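Local coordinates for protein putative phosphatase (Bacteroides thetaiotaomicron, PDB 3KYA) that is of unknown function but, as a putative phosphatase, may hydrolyse phosphate esters, and binds zinc ions in the crystal, at residues Thr432-Leu437 / Thr467-Ser472; Ala369-Pro374 / Phe393-Arg398; Gln314-Pro319 / Pro374-Phe379; Gly387-Asp392 / Val406-Ile411. One frame throughout, in Å; residues are numbered along the deposited sequence. Where two conformers were deposited one is given.

Interaction 1: Thr432-Leu437 / Thr467-Ser472; sequences TDDGDL and TIRTIS. With EDO (1,2-ethanediol), chain C.
In the ring-closing blade of the beta-propeller, Arg469 of strand 467-473 reaches past strand 105-110, which lies between the two segments, to grip the loop at Asp433-Asp434. Its chain, bent at chi2 and chi3 (both -70°), folds the guanidinium back so that NH2 points at the loop. Arg469 NH2 donates to Asp434 OD1 at 2.7 Å, meeting it on the anti side and out of the carboxylate plane, the flat groups standing 52° apart. A weak second bond from Arg469 NE to the same OD1 (3.3 Å) completes the salt bridge. NH2 also makes a weak bond to Asp433 O, 2.9 Å away in the guanidinium plane. NE and NH1 have further partners, Gly108 O and Asp462 respectively, while Thr109 holds Asp434 OD2. Leu437 CD2 packs on Ile471 CG2 at 3.7 Å, and a 1,2-ethanediol, probably from the crystallisation liquor, bonds Asp436 OD2 through O2. A leucine in place of Arg469 would probably strand the Asp434 carboxylate without its cationic mate and leave the loop less firmly tied to the blade. Strand 105-110, first of the propeller, set in the last blade beside the C-terminal strand 467-473, is the "velcro" closure typical of beta-propellers.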
loop_
_atom_site.group_PDB
_atom_site.type_symbol
_atom_site.label_atom_id
_atom_site.label_comp_id
_atom_site.label_asym_id
_atom_site.label_seq_id
_atom_site.Cartn_x
_atom_site.Cartn_y
_atom_site.Cartn_z
ATOM N N THR A 432 -1.195 13.951 23.280
ATOM C CA THR A 432 -1.057 12.855 24.233
ATOM C C THR A 432 -2.132 11.783 24.088
ATOM O O THR A 432 -2.153 10.822 24.864
ATOM C CB THR A 432 -1.113 13.421 25.676
ATOM O OG1 THR A 432 -2.421 13.953 25.940
ATOM C CG2 THR A 432 -0.069 14.527 25.878
ATOM N N ASP A 433 -3.011 11.923 23.097
ATOM C CA ASP A 433 -4.150 11.002 22.956
ATOM C C ASP A 433 -3.783 9.548 22.704
ATOM O O ASP A 433 -2.899 9.240 21.921
ATOM C CB ASP A 433 -5.071 11.457 21.822
ATOM C CG ASP A 433 -5.380 12.929 21.897
ATOM O OD1 ASP A 433 -4.486 13.744 21.530
ATOM O OD2 ASP A 433 -6.503 13.266 22.343
ATOM N N ASP A 434 -4.502 8.662 23.384
ATOM C CA ASP A 434 -4.381 7.233 23.194
ATOM C C ASP A 434 -5.479 6.789 22.224
ATOM O O ASP A 434 -6.425 7.550 21.964
ATOM C CB ASP A 434 -4.495 6.511 24.548
ATOM C CG ASP A 434 -3.209 6.619 25.382
ATOM O OD1 ASP A 434 -2.121 6.754 24.797
ATOM O OD2 ASP A 434 -3.289 6.553 26.621
ATOM N N GLY A 435 -5.360 5.570 21.700
ATOM C CA GLY A 435 -6.384 5.007 20.813
ATOM C C GLY A 435 -5.957 4.694 19.384
ATOM O O GLY A 435 -4.805 4.333 19.109
ATOM N N ASP A 436 -6.914 4.847 18.471
ATOM C CA ASP A 436 -6.736 4.484 17.071
ATOM C C ASP A 436 -5.451 5.072 16.501
ATOM O O ASP A 436 -5.212 6.273 16.617
ATOM C CB ASP A 436 -7.975 4.898 16.258
ATOM C CG ASP A 436 -7.920 4.409 14.831
ATOM O OD1 ASP A 436 -7.122 4.953 14.047
ATOM O OD2 ASP A 436 -8.708 3.511 14.481
ATOM N N LEU A 437 -4.641 4.210 15.890
ATOM C CA LEU A 437 -3.305 4.585 15.385
ATOM C C LEU A 437 -3.209 5.867 14.529
ATOM O O LEU A 437 -2.275 6.657 14.737
ATOM C CB LEU A 437 -2.667 3.427 14.596
ATOM C CG LEU A 437 -2.439 2.073 15.284
ATOM C CD1 LEU A 437 -1.500 1.207 14.460
ATOM C CD2 LEU A 437 -1.880 2.206 16.711
ATOM N N THR A 467 6.567 10.309 28.844
ATOM C CA THR A 467 5.883 9.038 29.038
ATOM C C THR A 467 6.473 7.881 28.231
ATOM O O THR A 467 7.200 8.071 27.226
ATOM C CB THR A 467 4.408 9.143 28.578
ATOM O OG1 THR A 467 4.355 9.717 27.261
ATOM C CG2 THR A 467 3.585 10.025 29.520
ATOM N N ILE A 468 6.165 6.680 28.708
ATOM C CA ILE A 468 6.403 5.466 27.959
ATOM C C ILE A 468 5.015 5.083 27.450
ATOM O O ILE A 468 4.074 4.941 28.251
ATOM C CB ILE A 468 6.980 4.322 28.792
ATOM C CG1 ILE A 468 8.325 4.705 29.431
ATOM C CG2 ILE A 468 7.126 3.087 27.926
ATOM C CD1 ILE A 468 9.435 5.113 28.440
ATOM N N ARG A 469 4.886 4.959 26.127
ATOM C CA ARG A 469 3.641 4.611 25.457
ATOM C C ARG A 469 3.729 3.171 24.960
ATOM O O ARG A 469 4.820 2.606 24.857
ATOM C CB ARG A 469 3.380 5.522 24.256
ATOM C CG ARG A 469 3.503 7.004 24.512
ATOM C CD ARG A 469 2.404 7.550 25.374
ATOM N NE ARG A 469 1.099 7.569 24.713
ATOM C CZ ARG A 469 0.690 8.500 23.854
ATOM N NH1 ARG A 469 1.485 9.506 23.493
ATOM N NH2 ARG A 469 -0.538 8.424 23.347
ATOM N N THR A 470 2.576 2.575 24.693
ATOM C CA THR A 470 2.517 1.237 24.143
ATOM C C THR A 470 1.740 1.259 22.839
ATOM O O THR A 470 0.904 2.135 22.635
ATOM C CB THR A 470 1.804 0.238 25.089
ATOM O OG1 THR A 470 0.488 0.710 25.400
ATOM C CG2 THR A 470 2.597 0.053 26.379
ATOM N N ILE A 471 2.047 0.322 21.946
ATOM C CA ILE A 471 1.216 0.080 20.765
ATOM C C ILE A 471 0.975 -1.412 20.830
ATOM O O ILE A 471 1.919 -2.205 20.719
ATOM C CB ILE A 471 1.851 0.464 19.442
ATOM C CG1 ILE A 471 2.292 1.929 19.483
ATOM C CG2 ILE A 471 0.831 0.207 18.305
ATOM C CD1 ILE A 471 3.060 2.415 18.224
ATOM N N SER A 472 -0.279 -1.795 21.033
ATOM C CA SER A 472 -0.637 -3.199 21.224
ATOM C C SER A 472 -2.099 -3.418 20.902
ATOM O O SER A 472 -2.864 -2.458 20.789
ATOM C CB SER A 472 -0.374 -3.616 22.670
ATOM O OG SER A 472 -1.128 -2.830 23.566
HETATM C C1 EDO C . -9.659 0.317 17.830
HETATM O O1 EDO C . -10.425 0.716 18.973
HETATM C C2 EDO C . -9.098 1.534 17.114
HETATM O O2 EDO C . -10.160 2.253 16.479
#

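Interaction 2: Ala369-Pro374 / Phe393-Arg398; sequences ARMNNP and FYFVDR
Asp397 and the backbone of Asn372 form the first shell of a contact inside one propeller blade, where the loop 369-373 runs into the innermost strand beside strand 391-397. The amide N of Asn372 gives Asp397 OD1 a nearly straight bond (2.8 Å, 169°), directed at the syn lone pair. Asp397 CG sits anti to the backbone N (chi1 -171°), which carries the carboxylate across to the incoming loop. There it also lies against Met371 CB. Pro374 and Asp397 then face each other as an antiparallel non-hydrogen-bonded pair, and one residue further on, Arg398 N donates to Asn373 O at 3.0 Å, closing the end of the strand pair.

On the apolar side, Phe395 takes up both the selenomethionine Met371 and Pro374. The selenium sits obliquely to the ring, 51° off its normal, in a Met-aromatic contact, and Pro374 CB touches Phe395 CE2 at 3.7 Å. The second shell sets these groups in place: Arg404 and Asn400 hold Asp397 OD2, and Phe334 meets Phe395 edge-to-face. The bend at chi3 of Met371 swings the methyl back to the ring, and Met371 CE lies 3.8 Å from Phe395 CZ, as close as SE does.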
loop_
_atom_site.group_PDB
_atom_site.type_symbol
_atom_site.label_atom_id
_atom_site.label_comp_id
_atom_site.label_asym_id
_atom_site.label_seq_id
_atom_site.Cartn_x
_atom_site.Cartn_y
_atom_site.Cartn_z
ATOM N N ALA A 369 11.018 10.524 0.101
ATOM C CA ALA A 369 10.379 10.573 1.414
ATOM C C ALA A 369 11.075 11.673 2.220
ATOM O O ALA A 369 12.234 12.042 1.939
ATOM C CB ALA A 369 10.468 9.206 2.144
ATOM N N ARG A 370 10.361 12.220 3.194
ATOM C CA ARG A 370 10.910 13.222 4.076
ATOM C C ARG A 370 10.605 12.858 5.526
ATOM O O ARG A 370 9.518 12.376 5.832
ATOM C CB ARG A 370 10.345 14.601 3.730
ATOM C CG ARG A 370 10.782 15.107 2.352
ATOM C CD ARG A 370 12.258 15.496 2.335
ATOM N NE ARG A 370 12.698 15.984 1.020
ATOM C CZ ARG A 370 13.176 15.224 0.032
ATOM N NH1 ARG A 370 13.292 13.909 0.154
ATOM N NH2 ARG A 370 13.548 15.795 -1.104
HETATM N N MSE A 371 11.589 13.093 6.387
HETATM C CA MSE A 371 11.492 12.831 7.818
HETATM C C MSE A 371 12.232 13.956 8.559
HETATM O O MSE A 371 12.835 14.834 7.936
HETATM C CB MSE A 371 12.058 11.450 8.134
HETATM C CG MSE A 371 13.495 11.255 7.659
HETATM SE SE MSE A 371 14.110 9.405 7.676
HETATM C CE MSE A 371 13.037 8.591 6.291
ATOM N N ASN A 372 12.184 13.954 9.888
ATOM C CA ASN A 372 12.772 15.039 10.645
ATOM C C ASN A 372 13.284 14.530 11.999
ATOM O O ASN A 372 12.508 14.356 12.938
ATOM C CB ASN A 372 11.734 16.150 10.800
ATOM C CG ASN A 372 12.326 17.447 11.283
ATOM O OD1 ASN A 372 13.457 17.487 11.761
ATOM N ND2 ASN A 372 11.561 18.528 11.158
ATOM N N ASN A 373 14.603 14.341 12.067
ATOM C CA ASN A 373 15.280 13.793 13.256
ATOM C C ASN A 373 14.843 12.347 13.505
ATOM O O ASN A 373 14.193 12.050 14.527
ATOM C CB ASN A 373 15.075 14.632 14.541
ATOM C CG ASN A 373 15.929 15.887 14.589
ATOM O OD1 ASN A 373 16.865 15.978 15.386
ATOM N ND2 ASN A 373 15.606 16.857 13.756
ATOM N N PRO A 374 15.173 11.431 12.573
ATOM C CA PRO A 374 14.823 10.020 12.759
ATOM C C PRO A 374 15.663 9.415 13.886
ATOM O O PRO A 374 16.900 9.566 13.889
ATOM C CB PRO A 374 15.185 9.378 11.422
ATOM C CG PRO A 374 16.269 10.255 10.864
ATOM C CD PRO A 374 15.947 11.645 11.331
ATOM N N PHE A 393 10.571 -2.334 8.723
ATOM C CA PHE A 393 11.329 -1.525 9.669
ATOM C C PHE A 393 10.443 -0.369 10.149
ATOM O O PHE A 393 9.741 0.252 9.346
ATOM C CB PHE A 393 12.577 -1.015 8.960
ATOM C CG PHE A 393 13.481 -0.158 9.807
ATOM C CD1 PHE A 393 14.337 -0.733 10.741
ATOM C CD2 PHE A 393 13.513 1.210 9.636
ATOM C CE1 PHE A 393 15.207 0.061 11.514
ATOM C CE2 PHE A 393 14.374 2.010 10.406
ATOM C CZ PHE A 393 15.221 1.420 11.344
ATOM N N TYR A 394 10.448 -0.121 11.454
ATOM C CA TYR A 394 9.642 0.919 12.082
ATOM C C TYR A 394 10.574 1.817 12.872
ATOM O O TYR A 394 11.481 1.310 13.523
ATOM C CB TYR A 394 8.610 0.316 13.033
ATOM C CG TYR A 394 7.524 -0.455 12.325
ATOM C CD1 TYR A 394 7.742 -1.745 11.860
ATOM C CD2 TYR A 394 6.273 0.108 12.128
ATOM C CE1 TYR A 394 6.730 -2.460 11.218
ATOM C CE2 TYR A 394 5.268 -0.586 11.484
ATOM C CZ TYR A 394 5.498 -1.857 11.024
ATOM O OH TYR A 394 4.476 -2.526 10.381
ATOM N N PHE A 395 10.377 3.133 12.799
ATOM C CA PHE A 395 11.237 4.064 13.542
ATOM C C PHE A 395 10.459 5.268 14.037
ATOM O O PHE A 395 9.427 5.637 13.466
ATOM C CB PHE A 395 12.445 4.508 12.701
ATOM C CG PHE A 395 12.120 5.495 11.600
ATOM C CD1 PHE A 395 11.762 5.069 10.314
ATOM C CD2 PHE A 395 12.195 6.859 11.846
ATOM C CE1 PHE A 395 11.475 5.998 9.308
ATOM C CE2 PHE A 395 11.919 7.782 10.849
ATOM C CZ PHE A 395 11.556 7.342 9.572
ATOM N N VAL A 396 10.933 5.857 15.133
ATOM C CA VAL A 396 10.310 7.055 15.669
ATOM C C VAL A 396 10.952 8.269 14.967
ATOM O O VAL A 396 12.168 8.422 14.976
ATOM C CB VAL A 396 10.359 7.126 17.232
ATOM C CG1 VAL A 396 9.299 6.176 17.813
ATOM C CG2 VAL A 396 11.787 6.864 17.827
ATOM N N ASP A 397 10.096 9.074 14.335
ATOM C CA ASP A 397 10.475 10.270 13.548
ATOM C C ASP A 397 10.220 11.415 14.509
ATOM O O ASP A 397 9.106 11.924 14.607
ATOM C CB ASP A 397 9.606 10.317 12.308
ATOM C CG ASP A 397 10.040 11.373 11.305
ATOM O OD1 ASP A 397 11.148 11.944 11.463
ATOM O OD2 ASP A 397 9.260 11.603 10.356
ATOM N N ARG A 398 11.271 11.824 15.209
ATOM C CA ARG A 398 11.106 12.662 16.415
ATOM C C ARG A 398 10.308 13.939 16.262
ATOM O O ARG A 398 9.347 14.141 17.005
ATOM C CB ARG A 398 12.458 12.960 17.110
ATOM C CG ARG A 398 12.268 13.560 18.501
ATOM C CD ARG A 398 13.565 13.719 19.319
ATOM N NE ARG A 398 14.506 14.619 18.661
ATOM C CZ ARG A 398 14.525 15.945 18.770
ATOM N NH1 ARG A 398 13.640 16.604 19.514
ATOM N NH2 ARG A 398 15.453 16.631 18.108
#

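Interaction 3: Gln314-Pro319 / Pro374-Phe379; sequences QIFIHP and PCQGVF
Phe316 lays its ring over the backbone of Gly377, with the glycine N above one face and Phe316 CE1 3.5 Å from Gly377 N. The rim carbon Phe316 CD1 comes to 3.4 Å from Gly377 O, while Phe316 CZ approaches Cys375 O. The two strands are the innermost of adjacent propeller blades. They run nearly parallel, at 8°, with axes 7.5 Å apart, and no hydrogen bond joins them, so the seam is made by side chains laid on each other and on the facing backbone.

Phe379 fills the other end of that seam, pointing back at strand 313-317 and the residues after it. His318 CA stands over its face, 3.9 Å from the Phe379 ring centroid, in a CH-pi contact. The imidazole, its CG anti to the backbone N (chi1 -172°), turns an edge to the phenyl face: the His318 and Phe379 planes are 67° apart, a T-shaped pair with centroids 5.2 Å apart. Pro319 CD closes on Phe379 CB at 3.6 Å, and Phe316 O lies near the plane at the ring edge, facing Phe379 CE2.

The polar atoms of the imidazole are satisfied outside the two segments, by Thr320 at ND1 and Glu389 at NE2, which should fix its rotation. Between these strands the join is dispersion and weak aromatic contact, with the imidazole bond to Glu389 of the neighbouring blade a polar tie at the rim.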
loop_
_atom_site.group_PDB
_atom_site.type_symbol
_atom_site.label_atom_id
_atom_site.label_comp_id
_atom_site.label_asym_id
_atom_site.label_seq_id
_atom_site.Cartn_x
_atom_site.Cartn_y
_atom_site.Cartn_z
ATOM N N GLN A 314 23.018 6.262 14.233
ATOM C CA GLN A 314 22.997 4.957 14.870
ATOM C C GLN A 314 22.828 3.860 13.816
ATOM O O GLN A 314 22.404 4.124 12.680
ATOM C CB GLN A 314 21.910 4.873 15.949
ATOM C CG GLN A 314 22.191 5.821 17.083
ATOM C CD GLN A 314 21.312 5.597 18.284
ATOM O OE1 GLN A 314 20.118 5.290 18.165
ATOM N NE2 GLN A 314 21.904 5.749 19.466
ATOM N N ILE A 315 23.194 2.640 14.210
ATOM C CA ILE A 315 23.214 1.476 13.333
ATOM C C ILE A 315 22.160 0.466 13.778
ATOM O O ILE A 315 22.162 0.022 14.945
ATOM C CB ILE A 315 24.608 0.813 13.363
ATOM C CG1 ILE A 315 25.701 1.838 13.014
ATOM C CG2 ILE A 315 24.677 -0.386 12.424
ATOM C CD1 ILE A 315 27.128 1.314 13.249
ATOM N N PHE A 316 21.275 0.107 12.852
ATOM C CA PHE A 316 20.191 -0.854 13.102
ATOM C C PHE A 316 20.367 -2.021 12.146
ATOM O O PHE A 316 20.225 -1.869 10.918
ATOM C CB PHE A 316 18.818 -0.181 12.930
ATOM C CG PHE A 316 18.690 1.100 13.696
ATOM C CD1 PHE A 316 18.493 1.090 15.070
ATOM C CD2 PHE A 316 18.782 2.327 13.047
ATOM C CE1 PHE A 316 18.417 2.263 15.783
ATOM C CE2 PHE A 316 18.681 3.514 13.760
ATOM C CZ PHE A 316 18.499 3.484 15.131
ATOM N N ILE A 317 20.707 -3.184 12.701
ATOM C CA ILE A 317 21.017 -4.367 11.885
ATOM C C ILE A 317 19.810 -5.305 11.766
ATOM O O ILE A 317 19.131 -5.581 12.750
ATOM C CB ILE A 317 22.234 -5.129 12.447
ATOM C CG1 ILE A 317 23.429 -4.173 12.614
ATOM C CG2 ILE A 317 22.602 -6.316 11.547
ATOM C CD1 ILE A 317 24.645 -4.797 13.332
ATOM N N HIS A 318 19.564 -5.768 10.545
ATOM C CA HIS A 318 18.485 -6.691 10.225
ATOM C C HIS A 318 18.682 -7.992 11.030
ATOM O O HIS A 318 19.827 -8.410 11.253
ATOM C CB HIS A 318 18.513 -6.957 8.717
ATOM C CG HIS A 318 17.351 -7.733 8.195
ATOM N ND1 HIS A 318 17.340 -9.109 8.119
ATOM C CD2 HIS A 318 16.161 -7.320 7.699
ATOM C CE1 HIS A 318 16.194 -9.509 7.594
ATOM N NE2 HIS A 318 15.464 -8.442 7.321
ATOM N N PRO A 319 17.584 -8.637 11.466
ATOM C CA PRO A 319 17.737 -9.876 12.258
ATOM C C PRO A 319 18.569 -10.991 11.605
ATOM O O PRO A 319 19.183 -11.789 12.328
ATOM C CB PRO A 319 16.290 -10.333 12.503
ATOM C CG PRO A 319 15.451 -9.082 12.323
ATOM C CD PRO A 319 16.170 -8.259 11.291
ATOM N N PRO A 374 15.173 11.431 12.573
ATOM C CA PRO A 374 14.823 10.020 12.759
ATOM C C PRO A 374 15.663 9.415 13.886
ATOM O O PRO A 374 16.900 9.566 13.889
ATOM C CB PRO A 374 15.185 9.378 11.422
ATOM C CG PRO A 374 16.269 10.255 10.864
ATOM C CD PRO A 374 15.947 11.645 11.331
ATOM N N CYS A 375 14.995 8.768 14.837
ATOM C CA CYS A 375 15.671 8.182 15.994
ATOM C C CYS A 375 15.575 6.644 15.986
ATOM O O CYS A 375 15.760 6.032 14.931
ATOM C CB CYS A 375 15.179 8.859 17.289
ATOM S SG CYS A 375 15.665 10.634 17.403
ATOM N N GLN A 376 15.251 6.017 17.114
ATOM C CA GLN A 376 15.371 4.567 17.213
ATOM C C GLN A 376 14.455 3.806 16.267
ATOM O O GLN A 376 13.305 4.180 16.072
ATOM C CB GLN A 376 15.129 4.095 18.652
ATOM C CG GLN A 376 15.626 2.667 18.911
ATOM C CD GLN A 376 15.723 2.341 20.390
ATOM O OE1 GLN A 376 15.105 3.008 21.217
ATOM N NE2 GLN A 376 16.506 1.308 20.729
ATOM N N GLY A 377 14.982 2.714 15.723
ATOM C CA GLY A 377 14.258 1.867 14.798
ATOM C C GLY A 377 14.370 0.400 15.151
ATOM O O GLY A 377 15.334 -0.019 15.783
ATOM N N VAL A 378 13.387 -0.377 14.709
ATOM C CA VAL A 378 13.343 -1.806 14.954
ATOM C C VAL A 378 12.802 -2.562 13.747
ATOM O O VAL A 378 12.009 -2.031 12.976
ATOM C CB VAL A 378 12.455 -2.124 16.185
ATOM C CG1 VAL A 378 13.050 -1.484 17.422
ATOM C CG2 VAL A 378 11.016 -1.646 15.962
ATOM N N PHE A 379 13.266 -3.795 13.570
ATOM C CA PHE A 379 12.745 -4.662 12.514
ATOM C C PHE A 379 11.614 -5.529 13.066
ATOM O O PHE A 379 11.720 -6.070 14.162
ATOM C CB PHE A 379 13.851 -5.516 11.902
ATOM C CG PHE A 379 14.832 -4.729 11.111
ATOM C CD1 PHE A 379 14.593 -4.449 9.769
ATOM C CD2 PHE A 379 15.994 -4.253 11.689
ATOM C CE1 PHE A 379 15.485 -3.709 9.021
ATOM C CE2 PHE A 379 16.900 -3.511 10.936
ATOM C CZ PHE A 379 16.638 -3.238 9.599
#

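Interaction 4: Gly387-Asp392 / Val406-Ile411; sequences GEEEYD and VTPEGI
Glu389 and Pro408 cross obliquely, the carbon chain of the acid lying against the proline ring so that Glu389 CG is 3.3 Å from Pro408 CG. A bend at chi2 (58°) turns the carboxylate back over its own loop, where Glu389 OE2, an oxygen shared with His318, accepts the Tyr391 amide N at 3.0 Å through its anti lone pair. Tyr323 OH bonds OE1, so the glutamate is held from several directions, and it is chiefly CG that meets the proline. The ring of Pro408 is met on further sides: Tyr391 O approaches Pro408 CG at 3.3 Å, and Asp392 OD1 lies 3.5 Å from Pro408 CD and equally near Thr407 CA. Asp392 OD1 is itself bonded to Tyr385, which also touches Thr407 and Pro408. No hydrogen bond crosses the contact. An alanine in place of Glu389 would probably leave the Tyr391 amide and His318 without their shared acceptor and uncover one side of the Pro408 ring. Within 406-411, Gly410 N bonds to Thr407 O in a type I turn, while Ile411 N reaches Thr407 OG1. Such a tight hairpin turn between the two outer strands is characteristic of the four-stranded antiparallel meander of a propeller blade.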
loop_
_atom_site.group_PDB
_atom_site.type_symbol
_atom_site.label_atom_id
_atom_site.label_comp_id
_atom_site.label_asym_id
_atom_site.label_seq_id
_atom_site.Cartn_x
_atom_site.Cartn_y
_atom_site.Cartn_z
ATOM N N GLY A 387 9.015 -14.744 1.124
ATOM C CA GLY A 387 10.359 -15.019 0.593
ATOM C C GLY A 387 11.437 -14.975 1.661
ATOM O O GLY A 387 11.170 -15.234 2.838
ATOM N N GLU A 388 12.664 -14.658 1.251
ATOM C CA GLU A 388 13.777 -14.537 2.203
ATOM C C GLU A 388 13.709 -13.270 3.050
ATOM O O GLU A 388 14.301 -13.224 4.117
ATOM C CB GLU A 388 15.143 -14.621 1.507
ATOM C CG GLU A 388 15.605 -16.055 1.275
ATOM C CD GLU A 388 17.061 -16.139 0.857
ATOM O OE1 GLU A 388 17.437 -15.495 -0.151
ATOM O OE2 GLU A 388 17.824 -16.870 1.536
ATOM N N GLU A 389 13.010 -12.244 2.575
ATOM C CA GLU A 389 12.861 -11.010 3.338
ATOM C C GLU A 389 11.546 -11.079 4.108
ATOM O O GLU A 389 10.476 -10.989 3.506
ATOM C CB GLU A 389 12.899 -9.785 2.423
ATOM C CG GLU A 389 12.626 -8.480 3.173
ATOM C CD GLU A 389 13.607 -8.231 4.299
ATOM O OE1 GLU A 389 14.721 -7.781 3.973
ATOM O OE2 GLU A 389 13.254 -8.438 5.501
ATOM N N GLU A 390 11.623 -11.223 5.432
ATOM C CA GLU A 390 10.424 -11.375 6.268
ATOM C C GLU A 390 10.088 -10.193 7.169
ATOM O O GLU A 390 9.149 -10.280 7.959
ATOM C CB GLU A 390 10.588 -12.612 7.150
ATOM C CG GLU A 390 10.756 -13.916 6.379
ATOM C CD GLU A 390 10.858 -15.127 7.299
ATOM O OE1 GLU A 390 11.555 -15.050 8.329
ATOM O OE2 GLU A 390 10.249 -16.165 6.981
ATOM N N TYR A 391 10.811 -9.084 7.033
ATOM C CA TYR A 391 10.633 -7.954 7.931
ATOM C C TYR A 391 10.417 -6.596 7.290
ATOM O O TYR A 391 10.882 -6.323 6.183
ATOM C CB TYR A 391 11.881 -7.805 8.814
ATOM C CG TYR A 391 12.192 -8.999 9.652
ATOM C CD1 TYR A 391 12.951 -10.040 9.146
ATOM C CD2 TYR A 391 11.742 -9.088 10.970
ATOM C CE1 TYR A 391 13.236 -11.156 9.909
ATOM C CE2 TYR A 391 12.018 -10.206 11.740
ATOM C CZ TYR A 391 12.773 -11.233 11.199
ATOM O OH TYR A 391 13.064 -12.346 11.940
ATOM N N ASP A 392 9.704 -5.756 8.042
ATOM C CA ASP A 392 9.576 -4.331 7.777
ATOM C C ASP A 392 10.369 -3.637 8.881
ATOM O O ASP A 392 10.783 -4.271 9.860
ATOM C CB ASP A 392 8.123 -3.863 7.800
ATOM C CG ASP A 392 7.346 -4.336 6.604
ATOM O OD1 ASP A 392 7.840 -4.132 5.468
ATOM O OD2 ASP A 392 6.234 -4.877 6.795
ATOM N N VAL A 406 8.957 1.487 7.083
ATOM C CA VAL A 406 9.782 1.424 5.882
ATOM C C VAL A 406 9.819 -0.016 5.381
ATOM O O VAL A 406 10.312 -0.914 6.085
ATOM C CB VAL A 406 11.259 1.899 6.135
ATOM C CG1 VAL A 406 12.062 1.891 4.821
ATOM C CG2 VAL A 406 11.306 3.306 6.768
ATOM N N THR A 407 9.292 -0.251 4.179
ATOM C CA THR A 407 9.342 -1.574 3.586
ATOM C C THR A 407 10.757 -1.796 3.043
ATOM O O THR A 407 11.498 -0.839 2.851
ATOM C CB THR A 407 8.302 -1.757 2.457
ATOM O OG1 THR A 407 8.581 -0.854 1.378
ATOM C CG2 THR A 407 6.888 -1.524 2.986
ATOM N N PRO A 408 11.141 -3.053 2.797
ATOM C CA PRO A 408 12.477 -3.344 2.267
ATOM C C PRO A 408 12.771 -2.643 0.938
ATOM O O PRO A 408 13.922 -2.350 0.652
ATOM C CB PRO A 408 12.451 -4.855 2.062
ATOM C CG PRO A 408 11.496 -5.338 3.046
ATOM C CD PRO A 408 10.421 -4.290 3.139
ATOM N N GLU A 409 11.721 -2.360 0.171
ATOM C CA GLU A 409 11.817 -1.683 -1.125
ATOM C C GLU A 409 11.997 -0.168 -0.988
ATOM O O GLU A 409 12.265 0.522 -1.978
ATOM C CB GLU A 409 10.561 -1.971 -1.979
ATOM C CG GLU A 409 10.354 -3.447 -2.398
ATOM C CD GLU A 409 9.955 -4.402 -1.266
ATOM O OE1 GLU A 409 9.543 -3.940 -0.166
ATOM O OE2 GLU A 409 10.050 -5.644 -1.489
ATOM N N GLY A 410 11.829 0.355 0.224
ATOM C CA GLY A 410 11.999 1.776 0.492
ATOM C C GLY A 410 10.738 2.620 0.509
ATOM O O GLY A 410 10.817 3.845 0.443
ATOM N N ILE A 411 9.569 1.997 0.594
ATOM C CA ILE A 411 8.338 2.773 0.714
ATOM C C ILE A 411 8.154 3.184 2.190
ATOM O O ILE A 411 8.116 2.326 3.079
ATOM C CB ILE A 411 7.109 2.016 0.207
ATOM C CG1 ILE A 411 7.271 1.683 -1.282
ATOM C CG2 ILE A 411 5.857 2.849 0.405
ATOM C CD1 ILE A 411 6.016 1.089 -1.937
#

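Overall arrangement
Interactions 2, 3 and 4 form one continuous region, whereas interaction 1 stands apart in the next blade. Interactions 2 and 3 share Pro374, lie 11 Å apart between centres and are stitched by strand bonds such as Tyr394 O to Val378 N (2.8 Å). Interaction 4 continues the same blade outward through Phe393 O to Val406 N (2.7 Å). It also meets interaction 3 where His318 NE2 bonds Glu389 OE2 (2.9 Å), coupling the blade seam to the blade's loops. Interaction 1, its centre 17 Å from interaction 2, closes the ring. All four lie away from the zinc sites; the Met371 side chain is about 14 Å from a bound zinc ion.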